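Local coordinates for protein MdcE (Pseudomonas aeruginosa, PDB 5VIP) that probably acts as the gamma subunit of a biotin-independent malonate decarboxylase, a transferase in which it would serve in the decarboxylation of malonyl-ACP, at residues 70-81 / 114-125; 152-161 / 178-186. All blocks are in the same frame, centred on the assembly; numbering follows the deposited sequence.

Overall arrangement
Both contacts lie in one family region of the MdcE chain, and their centres are about 16 Å apart. Both are partly buried. Contact 1 is the more peripheral, about 17 Å from the chain centre. It joins the loop before helix 81-97 to the turn and short helix after strand 106-113, through one backbone bridge, two bridging waters and arginine side chains. Contact 2 is nearer the core, about 9 Å from the centre. It is a regular pair of short parallel strands, with backbone bonds, aliphatic packing and selenomethionines. The two meet at Q116, whose OE1 reaches S158 and G159 of contact 2. Both also border the chain of another protein.

Contact 1: residues 70-81 / 114-125; sequences PFPRARQGEVGL and PSQAYGRREEAL
V79 and Q116 form a single beta bridge, with V79 N giving a hydrogen bond to S115 O (3.1 Å) and A117 N giving one to V79 O (3.0 Å). The bridge ties the loop before helix 81-97 to the turn that leads into helix 120-124. These loops follow strands 56-63 and 106-113, neighbours in the central sheet of what is probably a crotonase-like fold. The A117 methyl lies against G80 CA and the backbone O of R73. R73 bends at chi2 and chi3, which folds its chain over the Y118 carbonyl. R73 NE makes a weak bond to Y118 O, 2.8 Å long but bent to 126° at the hydrogen. Water 1 accepts hydrogen bonds from R73 NH2 and Y118 N and donates one to R73 O. It therefore links both segments. Nearer the helix, E122 passes its carboxylate by F71 CB and R73 CB, with the F71 ring turned 72° from it. L81 CD1 lies over one face of that ring, offset toward the rim, and also meets L125 CD1 at 3.8 Å. R121 brings NH2 close to P72 CD. P70 O lies at the edge of the R121 guanidinium, in its plane. I127 of helix 127-143 touches L81, A117 and E122, and another protein's chain packs on R73 and Y118. Water 2 donates to E122 OE2 at 2.9 Å and accepts from L81 N at 2.8 Å.

Contact 2: residues 152-161 / 178-186; sequences LVGKAMSGAF and GVMVHAMGK
M157, a selenomethionine, bends at both chi2 and chi3 (-68° and -73°), which carries SE to H182 CB and CE to the backbone of M184. V181 has CG1 anti to its backbone N, where it meets F161 CE2 at 3.7 Å. Its other branch, CG2, meets L152 CD1 and the A156 methyl. The backbones form a two-stranded parallel sheet of 155-157 and 180-182, their axes 4° apart. A156 N bonds to M180 O at 2.8 Å. S158 N bonds to H182 O at 2.8 Å. Between them, H182 N reaches A156 O only weakly, at 3.5 Å. At the start, M180 N bonds to G154 O at 3.3 Å. K155 and selenomethionine M180 run side by side on the M157 face, pointing the same way. The A156 methyl covers one face of the F161 ring, toward its rim. I214 and Y217 of helix 214-219 also pack on V181. H182 ND1 accepts M184 N in the ring plane (3.2 Å), while NE2 is bonded to M210 O and the ring stacks on Y212. With ND1 accepting from an N-H and NE2 paired with a carbonyl, both ring nitrogens of H182 are engaged, and the rotation of the ring is fixed.

Contact 1: residues 70-81 / 114-125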
ATOM      1  N   PRO A  70     -10.760  15.503  14.449  1.00 28.74           N
ATOM      2  CA  PRO A  70      -9.704  16.124  15.259  1.00 31.67           C
ATOM      3  C   PRO A  70      -8.557  16.653  14.395  1.00 32.96           C
ATOM      4  O   PRO A  70      -7.894  17.608  14.789  1.00 32.92           O
ATOM      5  CB  PRO A  70      -9.235  14.980  16.165  1.00 29.91           C
ATOM      6  CG  PRO A  70     -10.438  14.103  16.293  1.00 31.44           C
ATOM      7  CD  PRO A  70     -11.163  14.184  14.975  1.00 30.43           C
ATOM      8  N   PHE A  71      -8.346  16.043  13.229  1.00 31.08           N
ATOM      9  CA  PHE A  71      -7.332  16.503  12.287  1.00 30.14           C
ATOM     10  C   PHE A  71      -7.951  17.315  11.155  1.00 28.51           C
ATOM     11  O   PHE A  71      -8.692  16.777  10.326  1.00 27.62           O
ATOM     12  CB  PHE A  71      -6.541  15.307  11.742  1.00 23.07           C
ATOM     13  CG  PHE A  71      -5.638  14.695  12.766  1.00 26.92           C
ATOM     14  CD1 PHE A  71      -4.378  15.220  12.987  1.00 27.94           C
ATOM     15  CD2 PHE A  71      -6.067  13.635  13.551  1.00 28.38           C
ATOM     16  CE1 PHE A  71      -3.537  14.680  13.943  1.00 26.69           C
ATOM     17  CE2 PHE A  71      -5.233  13.094  14.521  1.00 25.78           C
ATOM     18  CZ  PHE A  71      -3.964  13.620  14.712  1.00 26.59           C
ATOM     19  N   PRO A  72      -7.643  18.619  11.116  1.00 29.80           N
ATOM     20  CA  PRO A  72      -8.280  19.547  10.172  1.00 30.04           C
ATOM     21  C   PRO A  72      -8.088  19.110   8.725  1.00 28.72           C
ATOM     22  O   PRO A  72      -8.979  19.309   7.905  1.00 28.81           O
ATOM     23  CB  PRO A  72      -7.568  20.879  10.441  1.00 29.91           C
ATOM     24  CG  PRO A  72      -6.963  20.734  11.787  1.00 36.32           C
ATOM     25  CD  PRO A  72      -6.632  19.287  11.950  1.00 31.56           C
ATOM     26  N   ARG A  73      -6.951  18.488   8.426  1.00 23.84           N
ATOM     27  CA  ARG A  73      -6.673  18.067   7.057  1.00 27.34           C
ATOM     28  C   ARG A  73      -7.455  16.803   6.655  1.00 28.71           C
ATOM     29  O   ARG A  73      -7.370  16.333   5.512  1.00 27.96           O
ATOM     30  CB  ARG A  73      -5.167  17.855   6.873  1.00 25.68           C
ATOM     31  CG  ARG A  73      -4.347  19.155   6.931  1.00 25.12           C
ATOM     32  CD  ARG A  73      -4.840  20.201   5.918  1.00 26.93           C
ATOM     33  NE  ARG A  73      -5.093  19.625   4.597  1.00 32.91           N
ATOM     34  CZ  ARG A  73      -5.657  20.270   3.577  1.00 35.45           C
ATOM     35  NH1 ARG A  73      -6.041  21.537   3.706  1.00 34.91           N
ATOM     36  NH2 ARG A  73      -5.847  19.641   2.422  1.00 33.47           N
ATOM     37  N   ALA A  74      -8.235  16.263   7.585  1.00 24.37           N
ATOM     38  CA  ALA A  74      -9.008  15.060   7.294  1.00 25.67           C
ATOM     39  C   ALA A  74     -10.503  15.271   7.531  1.00 27.73           C
ATOM     40  O   ALA A  74     -11.166  14.415   8.112  1.00 26.82           O
ATOM     41  CB  ALA A  74      -8.503  13.896   8.135  1.00 21.46           C
ATOM     42  N   ARG A  75     -11.042  16.398   7.080  1.00 26.50           N
ATOM     43  CA  ARG A  75     -12.449  16.695   7.374  1.00 26.22           C
ATOM     44  C   ARG A  75     -13.361  16.592   6.164  1.00 31.66           C
ATOM     45  O   ARG A  75     -14.514  17.022   6.207  1.00 34.55           O
ATOM     46  CB  ARG A  75     -12.565  18.086   7.996  1.00 27.95           C
ATOM     47  CG  ARG A  75     -12.129  18.087   9.439  1.00 28.41           C
ATOM     48  CD  ARG A  75     -12.043  19.469  10.040  1.00 32.83           C
ATOM     49  NE  ARG A  75     -11.599  19.372  11.427  1.00 30.81           N
ATOM     50  CZ  ARG A  75     -11.211  20.402  12.169  1.00 32.49           C
ATOM     51  NH1 ARG A  75     -11.209  21.626  11.659  1.00 33.32           N
ATOM     52  NH2 ARG A  75     -10.821  20.200  13.419  1.00 28.15           N
ATOM     53  N   GLN A  76     -12.854  16.019   5.082  1.00 28.33           N
ATOM     54  CA  GLN A  76     -13.653  15.871   3.877  1.00 29.85           C
ATOM     55  C   GLN A  76     -13.586  14.452   3.318  1.00 29.22           C
ATOM     56  O   GLN A  76     -13.643  14.254   2.111  1.00 30.55           O
ATOM     57  CB  GLN A  76     -13.201  16.883   2.825  1.00 31.44           C
ATOM     58  CG  GLN A  76     -13.244  18.318   3.332  1.00 37.25           C
ATOM     59  CD  GLN A  76     -13.333  19.330   2.222  1.00 42.27           C
ATOM     60  OE1 GLN A  76     -12.353  19.601   1.530  1.00 53.72           O
ATOM     61  NE2 GLN A  76     -14.520  19.887   2.030  1.00 53.14           N
ATOM     62  N   GLY A  77     -13.458  13.464   4.197  1.00 25.32           N
ATOM     63  CA  GLY A  77     -13.527  12.079   3.772  1.00 26.06           C
ATOM     64  C   GLY A  77     -12.182  11.420   3.493  1.00 24.01           C
ATOM     65  O   GLY A  77     -12.138  10.244   3.119  1.00 20.78           O
ATOM     66  N   GLU A  78     -11.100  12.175   3.680  1.00 26.23           N
ATOM     67  CA  GLU A  78      -9.729  11.674   3.487  1.00 22.29           C
ATOM     68  C   GLU A  78      -9.384  10.513   4.409  1.00 19.74           C
ATOM     69  O   GLU A  78      -9.891  10.420   5.522  1.00 20.84           O
ATOM     70  CB  GLU A  78      -8.702  12.790   3.724  1.00 21.77           C
ATOM     71  CG  GLU A  78      -8.837  13.982   2.782  1.00 24.75           C
ATOM     72  CD  GLU A  78      -9.714  15.093   3.364  1.00 26.16           C
ATOM     73  OE1 GLU A  78     -10.496  14.832   4.306  1.00 25.01           O
ATOM     74  OE2 GLU A  78      -9.597  16.235   2.888  1.00 31.50           O
ATOM     75  N   VAL A  79      -8.490   9.637   3.959  1.00 19.14           N
ATOM     76  CA  VAL A  79      -7.925   8.654   4.876  1.00 19.44           C
ATOM     77  C   VAL A  79      -6.705   9.286   5.539  1.00 18.15           C
ATOM     78  O   VAL A  79      -5.646   9.400   4.930  1.00 18.38           O
ATOM     79  CB  VAL A  79      -7.558   7.347   4.164  1.00 18.56           C
ATOM     80  CG1 VAL A  79      -6.824   6.409   5.115  1.00 17.66           C
ATOM     81  CG2 VAL A  79      -8.823   6.678   3.641  1.00 19.18           C
ATOM     82  N   GLY A  80      -6.884   9.734   6.776  1.00 19.59           N
ATOM     83  CA  GLY A  80      -5.811  10.341   7.543  1.00 22.12           C
ATOM     84  C   GLY A  80      -5.347   9.418   8.658  1.00 22.52           C
ATOM     85  O   GLY A  80      -5.505   8.201   8.569  1.00 18.14           O
ATOM     86  N   LEU A  81      -4.778   9.998   9.708  1.00 22.81           N
ATOM     87  CA  LEU A  81      -4.161   9.226  10.786  1.00 19.00           C
ATOM     88  C   LEU A  81      -5.154   8.343  11.532  1.00 23.40           C
ATOM     89  O   LEU A  81      -4.879   7.169  11.806  1.00 19.72           O
ATOM     90  CB  LEU A  81      -3.475  10.175  11.772  1.00 22.80           C
ATOM     91  CG  LEU A  81      -2.252  10.886  11.195  1.00 23.33           C
ATOM     92  CD1 LEU A  81      -1.996  12.181  11.932  1.00 23.83           C
ATOM     93  CD2 LEU A  81      -1.028   9.966  11.289  1.00 21.55           C
ATOM     94  N   PRO A 114     -11.536  10.140  -1.313  1.00 22.36           N
ATOM     95  CA  PRO A 114     -11.017  11.143  -2.247  1.00 21.27           C
ATOM     96  C   PRO A 114      -9.495  11.148  -2.378  1.00 25.48           C
ATOM     97  O   PRO A 114      -8.983  11.404  -3.466  1.00 24.58           O
ATOM     98  CB  PRO A 114     -11.509  12.458  -1.645  1.00 22.18           C
ATOM     99  CG  PRO A 114     -11.659  12.171  -0.190  1.00 24.20           C
ATOM    100  CD  PRO A 114     -12.094  10.745  -0.093  1.00 22.68           C
ATOM    101  N   SER A 115      -8.802  10.863  -1.282  1.00 22.89           N
ATOM    102  CA  SER A 115      -7.343  10.859  -1.228  1.00 22.92           C
ATOM    103  C   SER A 115      -6.931  10.538   0.192  1.00 22.14           C
ATOM    104  O   SER A 115      -7.775  10.489   1.088  1.00 17.94           O
ATOM    105  CB  SER A 115      -6.766  12.213  -1.623  1.00 22.54           C
ATOM    106  OG  SER A 115      -7.168  13.197  -0.680  1.00 26.81           O
ATOM    107  N   GLN A 116      -5.634  10.340   0.404  1.00 23.10           N
ATOM    108  CA  GLN A 116      -5.083  10.392   1.747  1.00 20.35           C
ATOM    109  C   GLN A 116      -5.149  11.836   2.236  1.00 24.13           C
ATOM    110  O   GLN A 116      -5.293  12.760   1.433  1.00 23.37           O
ATOM    111  CB  GLN A 116      -3.638   9.902   1.768  1.00 19.65           C
ATOM    112  CG  GLN A 116      -2.698  10.768   0.937  1.00 23.50           C
ATOM    113  CD  GLN A 116      -2.385  10.153  -0.413  1.00 31.58           C
ATOM    114  OE1 GLN A 116      -3.275   9.635  -1.100  1.00 36.85           O
ATOM    115  NE2 GLN A 116      -1.118  10.214  -0.808  1.00 32.28           N
ATOM    116  N   ALA A 117      -5.042  12.032   3.543  1.00 19.36           N
ATOM    117  CA  ALA A 117      -4.908  13.378   4.086  1.00 23.93           C
ATOM    118  C   ALA A 117      -3.558  13.986   3.677  1.00 28.06           C
ATOM    119  O   ALA A 117      -2.547  13.277   3.587  1.00 24.13           O
ATOM    120  CB  ALA A 117      -5.058  13.361   5.613  1.00 19.87           C
ATOM    121  N   TYR A 118      -3.559  15.291   3.398  1.00 23.18           N
ATOM    122  CA  TYR A 118      -2.341  16.038   3.069  1.00 25.12           C
ATOM    123  C   TYR A 118      -2.078  17.051   4.168  1.00 29.76           C
ATOM    124  O   TYR A 118      -2.892  17.943   4.381  1.00 30.82           O
ATOM    125  CB  TYR A 118      -2.478  16.785   1.730  1.00 30.20           C
ATOM    126  CG  TYR A 118      -2.782  15.921   0.528  1.00 34.10           C
ATOM    127  CD1 TYR A 118      -1.759  15.326  -0.199  1.00 32.29           C
ATOM    128  CD2 TYR A 118      -4.090  15.707   0.114  1.00 34.92           C
ATOM    129  CE1 TYR A 118      -2.029  14.533  -1.301  1.00 32.50           C
ATOM    130  CE2 TYR A 118      -4.369  14.914  -0.987  1.00 38.15           C
ATOM    131  CZ  TYR A 118      -3.335  14.330  -1.689  1.00 34.71           C
ATOM    132  OH  TYR A 118      -3.608  13.544  -2.787  1.00 41.60           O
ATOM    133  N   GLY A 119      -0.952  16.950   4.859  1.00 26.50           N
ATOM    134  CA  GLY A 119      -0.664  17.916   5.904  1.00 25.64           C
ATOM    135  C   GLY A 119       0.675  17.682   6.559  1.00 28.28           C
ATOM    136  O   GLY A 119       1.225  16.587   6.470  1.00 22.46           O
ATOM    137  N   ARG A 120       1.190  18.708   7.227  1.00 29.62           N
ATOM    138  CA  ARG A 120       2.487  18.617   7.880  1.00 34.32           C
ATOM    139  C   ARG A 120       2.382  17.847   9.192  1.00 28.89           C
ATOM    140  O   ARG A 120       3.305  17.137   9.570  1.00 27.96           O
ATOM    141  CB  ARG A 120       3.073  20.016   8.109  1.00 34.18           C
ATOM    142  CG  ARG A 120       3.504  20.680   6.807  1.00 35.25           C
ATOM    143  CD  ARG A 120       3.738  22.188   6.939  1.00 38.19           C
ATOM    144  NE  ARG A 120       4.020  22.779   5.631  1.00 38.88           N
ATOM    145  CZ  ARG A 120       3.087  23.122   4.741  1.00 42.99           C
ATOM    146  NH1 ARG A 120       1.800  22.944   5.013  1.00 41.60           N
ATOM    147  NH2 ARG A 120       3.440  23.641   3.572  1.00 41.77           N
ATOM    148  N   ARG A 121       1.253  17.956   9.879  1.00 26.64           N
ATOM    149  CA  ARG A 121       1.077  17.159  11.086  1.00 29.15           C
ATOM    150  C   ARG A 121       0.941  15.677  10.733  1.00 27.98           C
ATOM    151  O   ARG A 121       1.483  14.811  11.429  1.00 26.41           O
ATOM    152  CB  ARG A 121      -0.131  17.639  11.882  1.00 32.56           C
ATOM    153  CG  ARG A 121       0.277  18.512  13.054  1.00 43.96           C
ATOM    154  CD  ARG A 121      -0.813  19.477  13.444  1.00 52.84           C
ATOM    155  NE  ARG A 121      -2.071  18.798  13.727  1.00 49.44           N
ATOM    156  CZ  ARG A 121      -3.242  19.417  13.797  1.00 55.44           C
ATOM    157  NH1 ARG A 121      -3.309  20.729  13.593  1.00 49.48           N
ATOM    158  NH2 ARG A 121      -4.342  18.727  14.069  1.00 53.04           N
ATOM    159  N   GLU A 122       0.230  15.395   9.643  1.00 25.43           N
ATOM    160  CA  GLU A 122       0.091  14.024   9.163  1.00 23.25           C
ATOM    161  C   GLU A 122       1.463  13.419   8.854  1.00 20.52           C
ATOM    162  O   GLU A 122       1.762  12.316   9.302  1.00 21.45           O
ATOM    163  CB  GLU A 122      -0.813  13.973   7.926  1.00 21.42           C
ATOM    164  CG  GLU A 122      -2.315  14.027   8.224  1.00 23.70           C
ATOM    165  CD  GLU A 122      -2.788  15.397   8.725  1.00 27.28           C
ATOM    166  OE1 GLU A 122      -2.082  16.401   8.496  1.00 26.54           O
ATOM    167  OE2 GLU A 122      -3.874  15.458   9.343  1.00 27.76           O
ATOM    168  N   GLU A 123       2.310  14.140   8.122  1.00 22.27           N
ATOM    169  CA  GLU A 123       3.650  13.625   7.828  1.00 21.39           C
ATOM    170  C   GLU A 123       4.497  13.462   9.090  1.00 24.93           C
ATOM    171  O   GLU A 123       5.157  12.441   9.264  1.00 25.29           O
ATOM    172  CB  GLU A 123       4.395  14.530   6.837  1.00 21.98           C
ATOM    173  CG  GLU A 123       3.845  14.496   5.435  1.00 25.61           C
ATOM    174  CD  GLU A 123       3.789  13.089   4.838  1.00 24.86           C
ATOM    175  OE1 GLU A 123       4.646  12.233   5.177  1.00 23.62           O
ATOM    176  OE2 GLU A 123       2.884  12.847   4.018  1.00 22.89           O
ATOM    177  N   ALA A 124       4.484  14.468   9.966  1.00 23.66           N
ATOM    178  CA  ALA A 124       5.291  14.418  11.181  1.00 26.08           C
ATOM    179  C   ALA A 124       4.915  13.229  12.054  1.00 25.39           C
ATOM    180  O   ALA A 124       5.781  12.613  12.686  1.00 25.31           O
ATOM    181  CB  ALA A 124       5.146  15.717  11.973  1.00 24.07           C
ATOM    182  N   LEU A 125       3.619  12.913  12.090  1.00 20.50           N
ATOM    183  CA  LEU A 125       3.122  11.842  12.944  1.00 20.08           C
ATOM    184  C   LEU A 125       3.072  10.493  12.222  1.00 21.03           C
ATOM    185  O   LEU A 125       2.559   9.521  12.764  1.00 22.81           O
ATOM    186  CB  LEU A 125       1.736  12.191  13.481  1.00 21.71           C
ATOM    187  CG  LEU A 125       1.642  13.404  14.412  1.00 25.60           C
ATOM    188  CD1 LEU A 125       0.185  13.728  14.695  1.00 25.71           C
ATOM    189  CD2 LEU A 125       2.371  13.136  15.697  1.00 25.82           C
TER
HETATM  190  O   HOH W   1      -5.926  16.847   3.196  1.00 27.93           O
HETATM  191  O   HOH W   2      -5.008  12.820   9.671  1.00 22.12           O

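Contact 2: residues 152-161 / 178-186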
ATOM      1  N   LEU A 152     -16.392  -0.647  -4.950  1.00 15.95           N
ATOM      2  CA  LEU A 152     -16.071   0.730  -5.316  1.00 15.10           C
ATOM      3  C   LEU A 152     -17.338   1.470  -5.716  1.00 21.05           C
ATOM      4  O   LEU A 152     -17.868   1.211  -6.787  1.00 20.02           O
ATOM      5  CB  LEU A 152     -15.070   0.762  -6.478  1.00 18.56           C
ATOM      6  CG  LEU A 152     -13.849  -0.170  -6.392  1.00 23.28           C
ATOM      7  CD1 LEU A 152     -12.806   0.189  -7.441  1.00 20.66           C
ATOM      8  CD2 LEU A 152     -13.247  -0.182  -5.004  1.00 21.43           C
ATOM      9  N   VAL A 153     -17.802   2.395  -4.879  1.00 21.99           N
ATOM     10  CA  VAL A 153     -19.059   3.081  -5.154  1.00 21.98           C
ATOM     11  C   VAL A 153     -18.791   4.529  -5.522  1.00 26.00           C
ATOM     12  O   VAL A 153     -19.686   5.224  -5.984  1.00 23.80           O
ATOM     13  CB  VAL A 153     -20.033   3.007  -3.955  1.00 21.17           C
ATOM     14  CG1 VAL A 153     -20.255   1.564  -3.542  1.00 21.96           C
ATOM     15  CG2 VAL A 153     -19.523   3.831  -2.774  1.00 22.06           C
ATOM     16  N   GLY A 154     -17.541   4.969  -5.352  1.00 23.10           N
ATOM     17  CA  GLY A 154     -17.163   6.327  -5.688  1.00 19.56           C
ATOM     18  C   GLY A 154     -15.679   6.463  -5.993  1.00 20.68           C
ATOM     19  O   GLY A 154     -15.129   5.707  -6.776  1.00 21.04           O
ATOM     20  N   LYS A 155     -15.024   7.432  -5.374  1.00 22.54           N
ATOM     21  CA  LYS A 155     -13.603   7.625  -5.619  1.00 19.19           C
ATOM     22  C   LYS A 155     -12.780   6.543  -4.915  1.00 17.81           C
ATOM     23  O   LYS A 155     -13.084   6.134  -3.796  1.00 19.93           O
ATOM     24  CB  LYS A 155     -13.162   9.014  -5.167  1.00 24.09           C
ATOM     25  CG  LYS A 155     -13.987  10.134  -5.787  1.00 30.34           C
ATOM     26  CD  LYS A 155     -13.289  11.479  -5.687  1.00 31.98           C
ATOM     27  CE  LYS A 155     -14.191  12.602  -6.207  1.00 33.92           C
ATOM     28  NZ  LYS A 155     -15.399  12.729  -5.341  1.00 39.92           N
ATOM     29  N   ALA A 156     -11.759   6.056  -5.599  1.00 19.63           N
ATOM     30  CA  ALA A 156     -10.842   5.096  -4.997  1.00 22.22           C
ATOM     31  C   ALA A 156      -9.439   5.559  -5.328  1.00 20.86           C
ATOM     32  O   ALA A 156      -8.836   5.086  -6.294  1.00 19.99           O
ATOM     33  CB  ALA A 156     -11.103   3.685  -5.518  1.00 20.21           C
HETATM   34  N   MSE A 157      -8.924   6.490  -4.525  1.00 15.96           N
HETATM   35  CA  MSE A 157      -7.744   7.244  -4.920  1.00 22.38           C
HETATM   36  C   MSE A 157      -6.482   6.947  -4.113  1.00 19.72           C
HETATM   37  O   MSE A 157      -6.513   6.957  -2.888  1.00 16.38           O
HETATM   38  CB  MSE A 157      -8.043   8.741  -4.811  1.00 23.25           C
HETATM   39  CG  MSE A 157      -9.220   9.179  -5.652  1.00 23.47           C
HETATM   40 SE   MSE A 157      -8.780   9.029  -7.558  1.00 39.84          SE
HETATM   41  CE  MSE A 157      -7.573  10.534  -7.657  1.00 23.66           C
ATOM     42  N   SER A 158      -5.377   6.721  -4.818  1.00 18.73           N
ATOM     43  CA  SER A 158      -4.040   6.835  -4.231  1.00 21.88           C
ATOM     44  C   SER A 158      -3.846   5.996  -2.960  1.00 17.49           C
ATOM     45  O   SER A 158      -4.262   4.838  -2.903  1.00 16.11           O
ATOM     46  CB  SER A 158      -3.759   8.316  -3.935  1.00 24.76           C
ATOM     47  OG  SER A 158      -2.384   8.545  -3.660  1.00 34.65           O
ATOM     48  N   GLY A 159      -3.234   6.595  -1.938  1.00 18.94           N
ATOM     49  CA  GLY A 159      -2.941   5.884  -0.702  1.00 20.09           C
ATOM     50  C   GLY A 159      -4.173   5.509   0.101  1.00 16.11           C
ATOM     51  O   GLY A 159      -4.161   4.547   0.876  1.00 15.32           O
ATOM     52  N   ALA A 160      -5.244   6.279  -0.066  1.00 16.61           N
ATOM     53  CA  ALA A 160      -6.500   5.957   0.596  1.00 16.65           C
ATOM     54  C   ALA A 160      -7.031   4.622   0.102  1.00 14.10           C
ATOM     55  O   ALA A 160      -7.482   3.794   0.905  1.00 17.37           O
ATOM     56  CB  ALA A 160      -7.540   7.079   0.372  1.00 17.23           C
ATOM     57  N   PHE A 161      -6.980   4.397  -1.213  1.00 12.55           N
ATOM     58  CA  PHE A 161      -7.425   3.119  -1.787  1.00 13.67           C
ATOM     59  C   PHE A 161      -6.475   1.967  -1.413  1.00 16.14           C
ATOM     60  O   PHE A 161      -6.920   0.845  -1.157  1.00 13.40           O
ATOM     61  CB  PHE A 161      -7.555   3.232  -3.321  1.00 16.15           C
ATOM     62  CG  PHE A 161      -8.158   2.009  -3.990  1.00 15.49           C
ATOM     63  CD1 PHE A 161      -9.012   1.155  -3.300  1.00 17.66           C
ATOM     64  CD2 PHE A 161      -7.860   1.721  -5.314  1.00 15.89           C
ATOM     65  CE1 PHE A 161      -9.558   0.035  -3.917  1.00 16.35           C
ATOM     66  CE2 PHE A 161      -8.410   0.607  -5.945  1.00 19.62           C
ATOM     67  CZ  PHE A 161      -9.255  -0.241  -5.240  1.00 16.57           C
ATOM     68  N   GLY A 178     -18.875   8.625 -11.622  1.00 21.20           N
ATOM     69  CA  GLY A 178     -18.318   9.106 -10.371  1.00 24.51           C
ATOM     70  C   GLY A 178     -17.351   8.112  -9.743  1.00 25.89           C
ATOM     71  O   GLY A 178     -16.688   8.421  -8.758  1.00 25.18           O
ATOM     72  N   VAL A 179     -17.286   6.910 -10.304  1.00 24.05           N
ATOM     73  CA  VAL A 179     -16.398   5.880  -9.783  1.00 23.37           C
ATOM     74  C   VAL A 179     -15.080   5.988 -10.528  1.00 25.29           C
ATOM     75  O   VAL A 179     -15.025   5.798 -11.738  1.00 22.76           O
ATOM     76  CB  VAL A 179     -16.979   4.465  -9.936  1.00 22.01           C
ATOM     77  CG1 VAL A 179     -16.012   3.430  -9.366  1.00 19.92           C
ATOM     78  CG2 VAL A 179     -18.320   4.361  -9.212  1.00 22.80           C
HETATM   79  N   MSE A 180     -14.023   6.321  -9.804  1.00 23.44           N
HETATM   80  CA  MSE A 180     -12.732   6.565 -10.432  1.00 22.82           C
HETATM   81  C   MSE A 180     -11.625   5.971  -9.587  1.00 23.56           C
HETATM   82  O   MSE A 180     -11.606   6.138  -8.371  1.00 20.63           O
HETATM   83  CB  MSE A 180     -12.498   8.063 -10.631  1.00 24.50           C
HETATM   84  CG  MSE A 180     -13.445   8.694 -11.648  1.00 33.79           C
HETATM   85 SE   MSE A 180     -13.296  10.641 -11.683  1.00 43.33          SE
HETATM   86  CE  MSE A 180     -14.053  11.076  -9.952  1.00 32.44           C
ATOM     87  N   VAL A 181     -10.726   5.256 -10.247  1.00 21.69           N
ATOM     88  CA  VAL A 181      -9.535   4.722  -9.603  1.00 20.91           C
ATOM     89  C   VAL A 181      -8.340   5.435 -10.212  1.00 21.18           C
ATOM     90  O   VAL A 181      -8.236   5.515 -11.440  1.00 21.25           O
ATOM     91  CB  VAL A 181      -9.389   3.209  -9.808  1.00 19.61           C
ATOM     92  CG1 VAL A 181      -8.161   2.684  -9.047  1.00 22.17           C
ATOM     93  CG2 VAL A 181     -10.657   2.476  -9.378  1.00 26.43           C
ATOM     94  N   HIS A 182      -7.459   5.976  -9.374  1.00 19.33           N
ATOM     95  CA  HIS A 182      -6.228   6.586  -9.883  1.00 18.91           C
ATOM     96  C   HIS A 182      -5.216   6.770  -8.763  1.00 20.78           C
ATOM     97  O   HIS A 182      -5.526   6.571  -7.593  1.00 18.86           O
ATOM     98  CB  HIS A 182      -6.516   7.942 -10.543  1.00 21.70           C
ATOM     99  CG  HIS A 182      -5.597   8.276 -11.683  1.00 23.12           C
ATOM    100  ND1 HIS A 182      -4.390   8.918 -11.508  1.00 24.19           N
ATOM    101  CD2 HIS A 182      -5.725   8.076 -13.018  1.00 26.82           C
ATOM    102  CE1 HIS A 182      -3.809   9.091 -12.682  1.00 23.78           C
ATOM    103  NE2 HIS A 182      -4.596   8.585 -13.616  1.00 26.57           N
ATOM    104  N   ALA A 183      -4.013   7.178  -9.145  1.00 21.00           N
ATOM    105  CA  ALA A 183      -2.916   7.386  -8.211  1.00 23.38           C
ATOM    106  C   ALA A 183      -2.820   8.840  -7.756  1.00 25.62           C
ATOM    107  O   ALA A 183      -2.261   9.128  -6.700  1.00 28.72           O
ATOM    108  CB  ALA A 183      -1.611   6.935  -8.850  1.00 23.90           C
HETATM  109  N   MSE A 184      -3.376   9.759  -8.543  1.00 26.47           N
HETATM  110  CA  MSE A 184      -3.400  11.168  -8.151  1.00 28.21           C
HETATM  111  C   MSE A 184      -4.638  11.881  -8.690  1.00 30.84           C
HETATM  112  O   MSE A 184      -5.243  11.441  -9.679  1.00 28.45           O
HETATM  113  CB  MSE A 184      -2.137  11.879  -8.638  1.00 30.24           C
HETATM  114  CG  MSE A 184      -2.120  12.119 -10.136  1.00 31.44           C
HETATM  115 SE   MSE A 184      -0.336  12.582 -10.821  1.00 54.14          SE
HETATM  116  CE  MSE A 184       0.384  10.765 -10.998  1.00 36.94           C
ATOM    117  N   GLY A 185      -5.009  12.978  -8.033  1.00 30.79           N
ATOM    118  CA  GLY A 185      -6.150  13.779  -8.450  1.00 33.11           C
ATOM    119  C   GLY A 185      -5.955  14.429  -9.808  1.00 35.10           C
ATOM    120  O   GLY A 185      -4.823  14.691 -10.225  1.00 35.83           O
ATOM    121  N   LYS A 186      -7.061  14.678 -10.506  1.00 33.44           N
ATOM    122  CA  LYS A 186      -7.025  15.313 -11.818  1.00 35.03           C
ATOM    123  C   LYS A 186      -6.360  16.689 -11.751  1.00 35.75           C
ATOM    124  O   LYS A 186      -5.637  17.086 -12.668  1.00 37.50           O
ATOM    125  CB  LYS A 186      -8.443  15.430 -12.391  1.00 34.66           C
ATOM    126  CG  LYS A 186      -9.013  14.126 -12.951  1.00 33.57           C
ATOM    127  CD  LYS A 186     -10.452  14.301 -13.450  1.00 35.45           C
ATOM    128  CE  LYS A 186     -10.957  13.047 -14.154  1.00 41.00           C
ATOM    129  NZ  LYS A 186     -12.387  13.151 -14.597  1.00 44.34           N
TER